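PDB 4WJ1: antigen MTB48, Mycobacterial protein from Mycobacterium smegmatis, which is exported through the ESX-1 type VII secretion system and is probably involved in DNA conjugation, at least in the recipient strain. Local coordinates for residues Y10-L15 with A80-E85; E16-E21 with N179-W184; D37-T42 with D264-Y269; M50-K55 with Q276-G281; I145-D150 with K226-H231. All coordinates share one frame; numbering follows the deposited sequence.

The five contacts are strung along an elongated, all-helical chain, and long helix 40-96 supplies one side of contacts 1, 3 and 4. Contacts 1 and 2 share helix 12-22 at one end, their centres 12 Å apart, and they meet directly: Tyr-81 OH lies 3.2 Å from Trp-184 NE1. Near the other end, contacts 3 and 5 have centres 9 Å apart and merge into one apolar cluster, with Leu-39 CD1 3.7 Å from Leu-227 CD2. Contact 4 lies nearest the centre of the chain, 22 Å from contact 3 and 41 Å from contact 1, centre to centre. Contacts 2, 3 and 4 each join the PE and PPE parts.

Contact 1: residues Y10-L15 with A80-E85; sequences YELPGL and AYQKIE
Tyr-81 lays its ring against that of Tyr-10 in an offset stack, with centroids 4.5 Å apart and planes inclined by 8°. The slip between the rings brings the Tyr-81 methylene over the middle of its partner: CB stands 3.6 Å from the Tyr-10 ring centroid, 5° off the normal, which is CH-pi geometry. Tyr-10 reaches this place because chi1 is 44°, CG lying between the backbone N and the carbonyl carbon. Two leucines also pack on Tyr-81. Leu-12 CD2 touches its CB at 3.8 Å, while Leu-15 CD1 comes up in the ring plane, 3.6 Å from Tyr-81 CD2. Next along the helix, Gln-82 starts out away from helix 12-22, but a bend at chi2 returns its amide, and NE2 packs 3.5 Å from Leu-12 CD1. Ile-84 adds a methyl, CG2, 3.6 Å from Tyr-10 OH. Glu-85 directs its carboxylate to the hydroxyl end of Tyr-10, where the modelled separation is too short to be trusted. Beyond the stack, Tyr-81 OH is hydrogen-bonded to Trp-184 NE1, and the two rings meet at a steep angle. Tyr-81 and Glu-85, four residues apart on one helical face, fit the YxxxD/E sequence of type VII secretion substrates, and Trp-184 begins a WxG sequence; their pairing is consistent with the composite export signal of PE-PPE proteins.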
# COMPACT_ATOMS: atom_id res chain seq x y z
N TYR A 10 8.75 -29.10 18.63
CA TYR A 10 8.18 -28.80 17.31
C TYR A 10 7.21 -29.87 16.90
O TYR A 10 7.38 -31.03 17.24
CB TYR A 10 9.27 -28.69 16.26
CG TYR A 10 10.28 -29.80 16.41
CD1 TYR A 10 10.04 -31.05 15.87
CD2 TYR A 10 11.44 -29.60 17.13
CE1 TYR A 10 10.95 -32.07 16.02
CE2 TYR A 10 12.36 -30.62 17.29
CZ TYR A 10 12.11 -31.85 16.74
OH TYR A 10 13.03 -32.86 16.91
N GLU A 11 6.19 -29.48 16.15
CA GLU A 11 5.39 -30.46 15.45
C GLU A 11 5.50 -30.12 13.98
O GLU A 11 5.08 -29.04 13.56
CB GLU A 11 3.95 -30.46 15.95
CG GLU A 11 3.81 -31.23 17.26
CD GLU A 11 2.71 -30.70 18.15
OE1 GLU A 11 1.78 -30.04 17.63
OE2 GLU A 11 2.77 -30.95 19.38
N LEU A 12 6.10 -31.03 13.22
CA LEU A 12 6.43 -30.73 11.83
C LEU A 12 5.21 -30.33 10.97
O LEU A 12 5.29 -29.37 10.21
CB LEU A 12 7.17 -31.91 11.20
CG LEU A 12 8.48 -32.26 11.94
CD1 LEU A 12 9.05 -33.57 11.42
CD2 LEU A 12 9.51 -31.12 11.80
N PRO A 13 4.07 -31.05 11.10
CA PRO A 13 2.91 -30.57 10.33
C PRO A 13 2.49 -29.16 10.72
O PRO A 13 2.11 -28.39 9.84
CB PRO A 13 1.81 -31.58 10.69
CG PRO A 13 2.55 -32.82 11.08
CD PRO A 13 3.81 -32.35 11.75
N GLY A 14 2.56 -28.83 12.00
CA GLY A 14 2.24 -27.49 12.46
C GLY A 14 3.14 -26.46 11.81
O GLY A 14 2.71 -25.33 11.53
N LEU A 15 4.39 -26.83 11.56
CA LEU A 15 5.31 -25.92 10.90
C LEU A 15 4.92 -25.74 9.42
O LEU A 15 5.00 -24.63 8.90
CB LEU A 15 6.75 -26.40 11.02
CG LEU A 15 7.38 -26.48 12.42
CD1 LEU A 15 8.80 -26.98 12.34
CD2 LEU A 15 7.36 -25.15 13.13
N ALA A 80 15.54 -29.00 9.35
CA ALA A 80 16.55 -29.23 10.38
C ALA A 80 15.99 -30.13 11.49
O ALA A 80 16.69 -31.03 11.97
CB ALA A 80 17.03 -27.90 10.96
N TYR A 81 14.74 -29.90 11.88
CA TYR A 81 14.14 -30.70 12.95
C TYR A 81 13.93 -32.12 12.46
O TYR A 81 14.03 -33.08 13.24
CB TYR A 81 12.83 -30.09 13.44
CG TYR A 81 12.98 -28.67 13.94
CD1 TYR A 81 14.17 -28.23 14.50
CD2 TYR A 81 11.94 -27.75 13.82
CE1 TYR A 81 14.32 -26.93 14.94
CE2 TYR A 81 12.07 -26.45 14.26
CZ TYR A 81 13.27 -26.04 14.82
OH TYR A 81 13.41 -24.75 15.26
N GLN A 82 13.65 -32.26 11.17
CA GLN A 82 13.52 -33.58 10.57
C GLN A 82 14.82 -34.37 10.75
O GLN A 82 14.81 -35.55 11.08
CB GLN A 82 13.17 -33.49 9.09
CG GLN A 82 12.97 -34.84 8.44
CD GLN A 82 11.80 -35.60 9.03
OE1 GLN A 82 11.96 -36.58 9.77
NE2 GLN A 82 10.59 -35.14 8.71
N LYS A 83 15.95 -33.70 10.53
CA LYS A 83 17.23 -34.38 10.65
C LYS A 83 17.49 -34.73 12.10
O LYS A 83 18.00 -35.81 12.41
CB LYS A 83 18.37 -33.52 10.10
CG LYS A 83 18.69 -33.81 8.63
CD LYS A 83 19.84 -34.82 8.50
CE LYS A 83 20.48 -34.80 7.11
NZ LYS A 83 21.75 -35.59 7.05
N ILE A 84 17.12 -33.82 13.00
CA ILE A 84 17.30 -34.06 14.43
C ILE A 84 16.49 -35.28 14.84
O ILE A 84 16.97 -36.13 15.59
CB ILE A 84 16.90 -32.81 15.25
CG1 ILE A 84 18.04 -31.80 15.21
CG2 ILE A 84 16.56 -33.16 16.67
CD1 ILE A 84 17.66 -30.41 15.69
N GLU A 85 15.29 -35.37 14.29
CA GLU A 85 14.38 -36.47 14.58
C GLU A 85 14.95 -37.79 14.10
O GLU A 85 14.83 -38.81 14.79
CB GLU A 85 13.01 -36.21 13.93
CG GLU A 85 11.83 -36.59 14.81
CD GLU A 85 11.89 -35.93 16.16
OE1 GLU A 85 12.18 -34.72 16.20
OE2 GLU A 85 11.67 -36.60 17.20

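Contact 2: residues E16-E21 with N179-W184; sequences ERKAHE and NPAEGW
Lys-18, on helix 12-22, comes to Ala-181 with a CA-CA separation of 5.4 Å, where the loop leaving helix 154-178 makes a type II turn from Ala-181 to Trp-184 with Gly-183 at positive phi. The lysine carries most of the contact. Its CB packs on Ala-181 CB at 3.6 Å, and a bend at chi2 (77°) then takes the chain along the loop backbone, CD lying 3.6 Å from Ala-181 N. The ammonium is held by its own helix: NZ bonds Glu-21 OE1 at 2.8 Å as part of a salt bridge, arriving from above the carboxylate plane, 80° out of it. A further bond runs from NZ to His-176 O, near the end of helix 154-178. Asn-179 approaches this pair without bonding it. Its ND2 remains 3.6 Å from Glu-21 OE2, and the amide and carboxylate planes stand 73° apart. Nearer the start of the helix, the Arg-17 guanidinium presents an edge to the Glu-182 chain, NH2 lying 3.3 Å from CG, whereas the charges are well separated, NH2 being 5.4 Å from Glu-182 OE2. No hydrogen bond joins the two segments, so the contact combines aliphatic packing with longer-range electrostatics; the buried lysine charge is compensated by a carboxylate on its own helix and a carbonyl near another helix end, an environment that would probably favour its charged form.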
# COMPACT_ATOMS: atom_id res chain seq x y z
N GLU A 16 4.49 -26.81 8.76
CA GLU A 16 3.96 -26.69 7.40
C GLU A 16 2.76 -25.76 7.35
O GLU A 16 2.75 -24.82 6.56
CB GLU A 16 3.55 -28.04 6.82
CG GLU A 16 4.42 -28.52 5.69
CD GLU A 16 4.71 -27.45 4.66
OE1 GLU A 16 3.75 -26.88 4.10
OE2 GLU A 16 5.90 -27.18 4.41
N ARG A 17 1.76 -26.03 8.19
CA ARG A 17 0.56 -25.19 8.24
C ARG A 17 0.96 -23.73 8.36
O ARG A 17 0.39 -22.88 7.68
CB ARG A 17 -0.35 -25.59 9.41
CG ARG A 17 -1.36 -26.71 9.09
CD ARG A 17 -1.68 -27.61 10.32
NE ARG A 17 -1.63 -26.91 11.60
CZ ARG A 17 -1.58 -27.51 12.80
NH1 ARG A 17 -1.57 -28.84 12.89
NH2 ARG A 17 -1.53 -26.78 13.91
N LYS A 18 1.95 -23.43 9.18
CA LYS A 18 2.36 -22.05 9.38
C LYS A 18 3.10 -21.47 8.19
O LYS A 18 2.91 -20.30 7.86
CB LYS A 18 3.25 -21.91 10.61
CG LYS A 18 3.45 -20.47 11.00
CD LYS A 18 2.22 -19.95 11.72
CE LYS A 18 1.87 -18.54 11.29
NZ LYS A 18 0.80 -18.55 10.31
N ALA A 19 3.96 -22.27 7.57
CA ALA A 19 4.67 -21.79 6.39
C ALA A 19 3.62 -21.54 5.31
O ALA A 19 3.69 -20.57 4.55
CB ALA A 19 5.70 -22.79 5.93
N HIS A 20 2.62 -22.41 5.28
CA HIS A 20 1.55 -22.31 4.30
C HIS A 20 0.75 -21.03 4.53
O HIS A 20 0.51 -20.30 3.58
CB HIS A 20 0.66 -23.55 4.37
CG HIS A 20 -0.52 -23.49 3.47
ND1 HIS A 20 -0.42 -23.63 2.10
CD2 HIS A 20 -1.84 -23.31 3.73
CE1 HIS A 20 -1.62 -23.53 1.55
NE2 HIS A 20 -2.50 -23.35 2.53
N GLU A 21 0.37 -20.74 5.78
CA GLU A 21 -0.36 -19.50 6.07
C GLU A 21 0.44 -18.28 5.65
O GLU A 21 -0.13 -17.32 5.14
CB GLU A 21 -0.70 -19.37 7.55
CG GLU A 21 -1.69 -20.37 8.09
CD GLU A 21 -1.86 -20.22 9.61
OE1 GLU A 21 -0.98 -20.69 10.36
OE2 GLU A 21 -2.87 -19.62 10.04
N ASN A 179 -0.19 -15.23 14.40
CA ASN A 179 -0.23 -16.36 15.31
C ASN A 179 0.99 -17.24 15.12
O ASN A 179 1.34 -17.59 14.01
CB ASN A 179 -1.51 -17.17 15.09
CG ASN A 179 -1.65 -17.68 13.65
OD1 ASN A 179 -1.50 -16.93 12.67
ND2 ASN A 179 -1.94 -18.98 13.51
N PRO A 180 1.66 -17.60 16.22
CA PRO A 180 2.78 -18.55 16.15
C PRO A 180 2.32 -19.96 15.78
O PRO A 180 1.24 -20.34 16.18
CB PRO A 180 3.34 -18.55 17.59
CG PRO A 180 2.87 -17.27 18.19
CD PRO A 180 1.54 -16.98 17.55
N ALA A 181 3.16 -20.71 15.07
CA ALA A 181 2.88 -22.12 14.78
C ALA A 181 2.57 -22.91 16.05
O ALA A 181 3.13 -22.66 17.12
CB ALA A 181 4.06 -22.74 14.06
N GLU A 182 1.69 -23.90 15.90
CA GLU A 182 1.30 -24.76 17.01
C GLU A 182 2.40 -25.76 17.37
O GLU A 182 3.08 -26.29 16.49
CB GLU A 182 0.00 -25.49 16.67
CG GLU A 182 -1.20 -24.58 16.40
CD GLU A 182 -1.69 -23.83 17.64
OE1 GLU A 182 -1.36 -24.23 18.78
OE2 GLU A 182 -2.42 -22.83 17.47
N GLY A 183 2.57 -26.01 18.66
CA GLY A 183 3.54 -26.98 19.13
C GLY A 183 4.99 -26.63 18.88
O GLY A 183 5.88 -27.47 19.01
N TRP A 184 5.26 -25.39 18.49
CA TRP A 184 6.63 -24.96 18.29
C TRP A 184 7.07 -24.11 19.47
O TRP A 184 6.40 -23.15 19.86
CB TRP A 184 6.76 -24.19 16.97
CG TRP A 184 8.18 -24.00 16.53
CD1 TRP A 184 9.29 -24.65 17.01
CD2 TRP A 184 8.65 -23.10 15.52
NE1 TRP A 184 10.42 -24.20 16.36
CE2 TRP A 184 10.05 -23.25 15.44
CE3 TRP A 184 8.02 -22.18 14.68
CZ2 TRP A 184 10.84 -22.52 14.54
CZ3 TRP A 184 8.80 -21.45 13.79
CH2 TRP A 184 10.19 -21.62 13.73

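Contact 3: residues D37-T42 with D264-Y269; sequences DELATT and DALEAY
Thr-42 OG1 stands between two oxygen partners, Tyr-269 OH across the contact at 2.4 Å and Asp-37 OD1 in its own segment at 2.7 Å. The first separation is very short for a hydrogen bond, so its exact length deserves caution, and the geometry does not settle how the protons are shared. OG1 lies in the plane of the Tyr-269 ring, at its edge. Asp-37 OD1 is gripped a second time: Leu-39 N donates to its anti lone pair over 3.0 Å with an N-H...O angle of 149°, an Asx turn that leads into helix 40-96, Leu-39 being its N-cap residue. The other carboxylate oxygen, OD2, is bonded to His-224 NE2, which fixes the group from a second direction. Tyr-269 reaches across because its ring carbon CG is anti to the backbone N (chi1 -180°). Along the way the ring is met obliquely by Thr-41, and Thr-41 CG2 touches Tyr-269 CE2 at 3.7 Å. Thr-41 OG1 lies beside a water that also makes a weak 3.4 Å bond to Leu-266 O. Leu-39 closes the apolar side: its CD1 lies 3.9 Å from Leu-266 CD2 and 4.1 Å from Tyr-269 CE2, the two leucines crossing at about a right angle. Phe-220 and Leu-227 of helix 187-230 cover the tyrosine as well. The arrangement is that of a helical-bundle core, in which the start of the long PE helix packs against helices 187-230 and 248-272 of the PPE domain.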
# COMPACT_ATOMS: atom_id res chain seq x y z
N ASP A 37 -10.01 16.26 -15.14
CA ASP A 37 -9.91 17.32 -16.14
C ASP A 37 -8.44 17.64 -16.39
O ASP A 37 -7.56 17.04 -15.77
CB ASP A 37 -10.65 18.57 -15.67
CG ASP A 37 -10.15 19.09 -14.33
OD1 ASP A 37 -8.97 19.53 -14.25
OD2 ASP A 37 -10.92 19.07 -13.34
N GLU A 38 -8.19 18.59 -17.27
CA GLU A 38 -6.82 18.90 -17.71
C GLU A 38 -6.23 20.14 -17.06
O GLU A 38 -5.21 20.64 -17.52
CB GLU A 38 -6.79 19.07 -19.23
CG GLU A 38 -7.11 17.82 -20.01
CD GLU A 38 -6.05 16.76 -19.83
OE1 GLU A 38 -4.85 17.11 -19.92
OE2 GLU A 38 -6.40 15.59 -19.59
N LEU A 39 -6.86 20.66 -16.01
CA LEU A 39 -6.28 21.76 -15.25
C LEU A 39 -4.92 21.36 -14.71
O LEU A 39 -4.70 20.19 -14.36
CB LEU A 39 -7.19 22.18 -14.10
CG LEU A 39 -8.50 22.83 -14.50
CD1 LEU A 39 -9.39 22.96 -13.28
CD2 LEU A 39 -8.22 24.19 -15.13
N ALA A 40 -4.01 22.33 -14.63
CA ALA A 40 -2.66 22.07 -14.16
C ALA A 40 -2.69 21.58 -12.72
O ALA A 40 -2.01 20.62 -12.37
CB ALA A 40 -1.80 23.32 -14.28
N THR A 41 -3.50 22.23 -11.89
CA THR A 41 -3.69 21.82 -10.50
C THR A 41 -4.17 20.38 -10.44
O THR A 41 -3.66 19.57 -9.68
CB THR A 41 -4.70 22.74 -9.77
OG1 THR A 41 -4.13 24.05 -9.63
CG2 THR A 41 -5.04 22.23 -8.40
N THR A 42 -5.15 20.05 -11.27
CA THR A 42 -5.68 18.69 -11.30
C THR A 42 -4.60 17.68 -11.68
O THR A 42 -4.50 16.64 -11.06
CB THR A 42 -6.84 18.58 -12.27
OG1 THR A 42 -7.96 19.33 -11.76
CG2 THR A 42 -7.25 17.12 -12.45
N ASP A 264 -11.20 32.95 -8.21
CA ASP A 264 -11.39 32.57 -6.82
C ASP A 264 -11.59 31.07 -6.67
O ASP A 264 -11.02 30.46 -5.78
CB ASP A 264 -12.56 33.34 -6.21
CG ASP A 264 -12.28 34.83 -6.07
OD1 ASP A 264 -11.11 35.25 -6.25
OD2 ASP A 264 -13.23 35.59 -5.78
N ALA A 265 -12.37 30.47 -7.56
CA ALA A 265 -12.60 29.03 -7.50
C ALA A 265 -11.34 28.24 -7.75
O ALA A 265 -11.12 27.20 -7.14
CB ALA A 265 -13.66 28.62 -8.49
N LEU A 266 -10.51 28.70 -8.67
CA LEU A 266 -9.31 27.97 -9.02
C LEU A 266 -8.29 28.09 -7.88
O LEU A 266 -7.58 27.14 -7.56
CB LEU A 266 -8.73 28.49 -10.34
CG LEU A 266 -9.49 28.07 -11.60
CD1 LEU A 266 -9.16 28.99 -12.75
CD2 LEU A 266 -9.17 26.62 -11.95
N GLU A 267 -8.24 29.27 -7.27
CA GLU A 267 -7.39 29.50 -6.11
C GLU A 267 -7.80 28.58 -4.97
O GLU A 267 -6.97 27.94 -4.35
CB GLU A 267 -7.47 30.97 -5.68
CG GLU A 267 -6.60 31.33 -4.48
CD GLU A 267 -6.48 32.84 -4.26
OE1 GLU A 267 -7.28 33.61 -4.86
OE2 GLU A 267 -5.58 33.27 -3.50
N ALA A 268 -9.10 28.51 -4.71
CA ALA A 268 -9.61 27.66 -3.64
C ALA A 268 -9.32 26.20 -3.95
O ALA A 268 -9.08 25.39 -3.05
CB ALA A 268 -11.10 27.88 -3.45
N TYR A 269 -9.34 25.86 -5.23
CA TYR A 269 -9.08 24.50 -5.67
C TYR A 269 -7.61 24.14 -5.47
O TYR A 269 -7.27 23.04 -5.02
CB TYR A 269 -9.49 24.37 -7.14
CG TYR A 269 -9.28 23.00 -7.74
CD1 TYR A 269 -9.75 21.85 -7.11
CD2 TYR A 269 -8.65 22.87 -8.97
CE1 TYR A 269 -9.56 20.61 -7.68
CE2 TYR A 269 -8.47 21.64 -9.54
CZ TYR A 269 -8.92 20.51 -8.90
OH TYR A 269 -8.73 19.29 -9.50
O HOH W 1 -5.85 25.70 -10.05

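Contact 4: residues M50-K55 with Q276-G281; sequences MASAAK and QEIRPG
Lys-55 leaves helix 40-96 toward Pro-280, its CB still 4.8 Å from the proline CD. The next carbon makes the contact: with chi1 at 173°, CG is anti to the backbone N and packs against the pyrrolidine ring, 3.7 Å from Pro-280 CD. Bends at chi2 and chi3 lead CD and CE away from the ring, and chi4 sets NZ, the two side chains running obliquely to one another. At the tip, Lys-55 NZ hovers 4.3 Å from Glu-277 OE2, beyond a salt bridge though with opposite charges facing, and 4.2 Å from the aliphatic Arg-279 CG. That same glutamate oxygen, Glu-277 OE2, pairs with Arg-279 NE at 3.5 Å, well out of the guanidinium plane, so it is an ion pair without a directed hydrogen bond. The carboxylate thus lies close to two cations, which would be expected to stabilise its negative form. The segment 276-281 is the non-helical run that follows helix 248-272, and it packs on the surface of the helical bundle, touching both PE helix 40-96 and PPE helix 187-230: Pro-280 also touches Leu-56 and Thr-59 on the first and Met-206 on the second, while Ile-278 rests on Glu-209 and Arg-212. One turn before Lys-55, Ser-52 comes up to Ile-278, their CA atoms 5.5 Å apart. Ser-52 OG accepts a weak hydrogen bond from Ile-278 N, 3.4 Å long yet fairly straight at 162°. Beside it the serine CB leans on the isoleucine chain, 3.7 Å from Ile-278 CG1.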
# COMPACT_ATOMS: atom_id res chain seq x y z
N MSE A 50 -1.26 9.19 -7.81
CA MSE A 50 -0.87 8.01 -8.56
C MSE A 50 0.51 7.53 -8.09
O MSE A 50 0.78 6.33 -8.03
CB MSE A 50 -0.85 8.30 -10.07
CG MSE A 50 -2.20 8.59 -10.69
SE MSE A 50 -3.62 7.31 -10.23
CE MSE A 50 -4.43 8.37 -8.80
N ALA A 51 1.38 8.47 -7.77
CA ALA A 51 2.74 8.13 -7.37
C ALA A 51 2.71 7.42 -6.02
O ALA A 51 3.40 6.42 -5.83
CB ALA A 51 3.61 9.37 -7.31
N SER A 52 1.90 7.92 -5.11
CA SER A 52 1.70 7.26 -3.83
C SER A 52 1.13 5.85 -4.02
O SER A 52 1.61 4.91 -3.40
CB SER A 52 0.78 8.09 -2.94
OG SER A 52 1.44 9.27 -2.51
N ALA A 53 0.12 5.72 -4.88
CA ALA A 53 -0.49 4.42 -5.13
C ALA A 53 0.55 3.43 -5.65
O ALA A 53 0.60 2.29 -5.21
CB ALA A 53 -1.65 4.54 -6.12
N ALA A 54 1.38 3.89 -6.59
CA ALA A 54 2.42 3.05 -7.16
C ALA A 54 3.45 2.65 -6.09
O ALA A 54 3.92 1.52 -6.07
CB ALA A 54 3.10 3.78 -8.31
N LYS A 55 3.81 3.59 -5.22
CA LYS A 55 4.78 3.32 -4.16
C LYS A 55 4.21 2.28 -3.21
O LYS A 55 4.92 1.39 -2.76
CB LYS A 55 5.15 4.60 -3.41
CG LYS A 55 6.04 4.39 -2.18
CD LYS A 55 7.50 4.14 -2.55
CE LYS A 55 8.46 4.86 -1.60
NZ LYS A 55 8.44 6.36 -1.79
N GLN A 276 -0.60 15.30 0.96
CA GLN A 276 0.74 14.96 1.41
C GLN A 276 1.17 13.59 0.88
O GLN A 276 0.34 12.70 0.66
CB GLN A 276 0.84 15.00 2.93
CG GLN A 276 -0.46 14.77 3.68
CD GLN A 276 -0.31 15.02 5.18
OE1 GLN A 276 -0.04 16.14 5.62
NE2 GLN A 276 -0.47 13.96 5.98
N GLU A 277 2.47 13.46 0.65
CA GLU A 277 3.08 12.23 0.16
C GLU A 277 2.85 11.08 1.14
O GLU A 277 2.93 11.26 2.35
CB GLU A 277 4.58 12.44 -0.07
CG GLU A 277 5.28 11.27 -0.74
CD GLU A 277 6.78 11.48 -0.90
OE1 GLU A 277 7.28 12.60 -0.60
OE2 GLU A 277 7.47 10.52 -1.32
N ILE A 278 2.53 9.92 0.60
CA ILE A 278 2.42 8.70 1.38
C ILE A 278 3.76 8.01 1.30
O ILE A 278 4.18 7.60 0.22
CB ILE A 278 1.31 7.76 0.85
CG1 ILE A 278 -0.01 8.51 0.67
CG2 ILE A 278 1.12 6.58 1.78
CD1 ILE A 278 -0.60 9.01 1.97
N ARG A 279 4.46 7.92 2.43
CA ARG A 279 5.75 7.25 2.42
C ARG A 279 5.75 6.01 3.30
O ARG A 279 6.10 6.08 4.46
CB ARG A 279 6.84 8.22 2.87
CG ARG A 279 7.81 8.56 1.75
CD ARG A 279 8.33 9.97 1.89
NE ARG A 279 9.67 10.10 1.34
CZ ARG A 279 10.41 11.20 1.42
NH1 ARG A 279 9.91 12.28 2.02
NH2 ARG A 279 11.62 11.24 0.88
N PRO A 280 5.33 4.87 2.74
CA PRO A 280 5.28 3.66 3.56
C PRO A 280 6.68 3.09 3.77
O PRO A 280 7.49 3.06 2.85
CB PRO A 280 4.42 2.71 2.72
CG PRO A 280 4.76 3.10 1.30
CD PRO A 280 4.90 4.61 1.35
N GLY A 281 6.95 2.64 4.99
CA GLY A 281 8.22 1.98 5.24
C GLY A 281 8.24 0.59 4.63
O GLY A 281 7.21 -0.08 4.53

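Contact 5: residues I145-D150 with K226-H231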
# COMPACT_ATOMS: atom_id res chain seq x y z
N ILE A 145 -12.36 23.61 -20.00
CA ILE A 145 -11.47 22.55 -19.57
C ILE A 145 -12.13 21.72 -18.48
O ILE A 145 -12.11 20.49 -18.53
CB ILE A 145 -10.14 23.13 -19.05
CG1 ILE A 145 -9.31 23.67 -20.21
CG2 ILE A 145 -9.34 22.09 -18.27
CD1 ILE A 145 -8.17 24.50 -19.75
N ILE A 146 -12.73 22.40 -17.51
CA ILE A 146 -13.41 21.73 -16.41
C ILE A 146 -14.55 20.85 -16.94
O ILE A 146 -14.69 19.69 -16.54
CB ILE A 146 -13.96 22.75 -15.39
CG1 ILE A 146 -12.80 23.39 -14.63
CG2 ILE A 146 -14.89 22.08 -14.39
CD1 ILE A 146 -13.19 24.63 -13.88
N HIS A 147 -15.36 21.38 -17.85
CA HIS A 147 -16.58 20.67 -18.18
C HIS A 147 -16.44 19.72 -19.37
O HIS A 147 -17.33 18.91 -19.61
CB HIS A 147 -17.71 21.67 -18.39
CG HIS A 147 -18.19 22.26 -17.11
ND1 HIS A 147 -19.24 21.73 -16.39
CD2 HIS A 147 -17.73 23.31 -16.38
CE1 HIS A 147 -19.41 22.44 -15.28
NE2 HIS A 147 -18.51 23.40 -15.26
N SER A 148 -15.31 19.76 -20.05
CA SER A 148 -15.07 18.79 -21.11
C SER A 148 -14.53 17.49 -20.51
O SER A 148 -14.41 16.47 -21.19
CB SER A 148 -14.11 19.35 -22.15
OG SER A 148 -12.77 19.20 -21.73
N GLY A 149 -14.22 17.51 -19.23
CA GLY A 149 -13.79 16.31 -18.55
C GLY A 149 -14.95 15.70 -17.80
O GLY A 149 -16.12 15.89 -18.15
N ASP A 150 -14.63 14.96 -16.74
CA ASP A 150 -15.64 14.36 -15.89
C ASP A 150 -15.83 15.21 -14.63
O ASP A 150 -15.11 15.05 -13.65
CB ASP A 150 -15.26 12.93 -15.52
CG ASP A 150 -16.22 12.30 -14.52
OD1 ASP A 150 -17.38 12.78 -14.42
OD2 ASP A 150 -15.81 11.34 -13.84
N LYS A 226 -16.19 20.97 -5.17
CA LYS A 226 -16.36 22.38 -4.84
C LYS A 226 -15.96 23.28 -6.02
O LYS A 226 -16.55 24.33 -6.23
CB LYS A 226 -15.55 22.72 -3.59
CG LYS A 226 -15.84 24.07 -2.94
CD LYS A 226 -15.40 24.04 -1.48
CE LYS A 226 -14.63 25.30 -1.08
NZ LYS A 226 -13.60 25.02 -0.01
N LEU A 227 -14.96 22.84 -6.78
CA LEU A 227 -14.51 23.61 -7.93
C LEU A 227 -15.61 23.64 -8.98
O LEU A 227 -15.97 24.69 -9.50
CB LEU A 227 -13.23 23.02 -8.51
CG LEU A 227 -12.87 23.58 -9.89
CD1 LEU A 227 -12.38 25.01 -9.77
CD2 LEU A 227 -11.88 22.70 -10.60
N VAL A 228 -16.17 22.47 -9.26
CA VAL A 228 -17.24 22.37 -10.23
C VAL A 228 -18.46 23.19 -9.80
O VAL A 228 -19.09 23.86 -10.61
CB VAL A 228 -17.62 20.91 -10.45
CG1 VAL A 228 -18.93 20.80 -11.24
CG2 VAL A 228 -16.48 20.20 -11.16
N ALA A 229 -18.75 23.16 -8.50
CA ALA A 229 -19.87 23.89 -7.92
C ALA A 229 -19.71 25.41 -7.96
O ALA A 229 -20.67 26.12 -8.25
CB ALA A 229 -20.09 23.43 -6.47
N ASN A 230 -18.52 25.90 -7.67
CA ASN A 230 -18.34 27.35 -7.58
C ASN A 230 -17.75 27.99 -8.82
O ASN A 230 -17.76 29.21 -8.93
CB ASN A 230 -17.46 27.71 -6.39
CG ASN A 230 -18.07 27.28 -5.09
OD1 ASN A 230 -19.28 27.05 -5.01
ND2 ASN A 230 -17.23 27.16 -4.05
N HIS A 231 -17.20 27.21 -9.73
CA HIS A 231 -16.59 27.80 -10.91
C HIS A 231 -17.66 28.06 -11.94
O HIS A 231 -18.65 27.33 -12.01
CB HIS A 231 -15.50 26.90 -11.49
CG HIS A 231 -14.69 27.56 -12.56
ND1 HIS A 231 -15.12 27.67 -13.86
CD2 HIS A 231 -13.48 28.17 -12.50
CE1 HIS A 231 -14.20 28.30 -14.57
NE2 HIS A 231 -13.20 28.61 -13.77
O HOH W 2 -18.09 24.73 -12.82
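Ile-146, on the short helix 139-147, fits against the last turn of helix 187-230 within the helical bundle of the PPE domain, where the long helix gives way at His-231, the first residue beyond it. The isoleucine divides its branches between three partners. With chi1 near -70°, CG1 is anti to the carbonyl carbon and carries Ile-146 CD1 out over the His-231 ring, 3.6 Å from the ring centroid and 13° off its normal, a CH-pi contact over the face. The same methyl meets Leu-227 CD2 at 4.0 Å. The Ile-146 and Val-228 side chains pass in opposite directions, and their CG2 methyls touch at 4.1 Å. His-231 offers its face because its side chain, with CG anti to the backbone N (chi1 -170°), is directed at the short helix; a hydrogen bond between His-231 NE2 and Ser-262 OG further restricts the ring. Leu-227 begins with CG anti to N too, but then bends at chi2, and this turns CD2 to Ile-146; the leucine also packs on Leu-39 and Tyr-269, linking the contact to the neighbouring bundle core. Val-228 sends its other methyl, CG1, obliquely to the His-147 ring, 4.4 Å from CE1. His-147 adds a water-mediated link: a water lies in its ring plane, 2.8 Å from NE2, within hydrogen-bonding reach of two carbonyls at the end of the long helix, its oxygen 2.6 Å from Val-228 O and 2.8 Å from His-231 O.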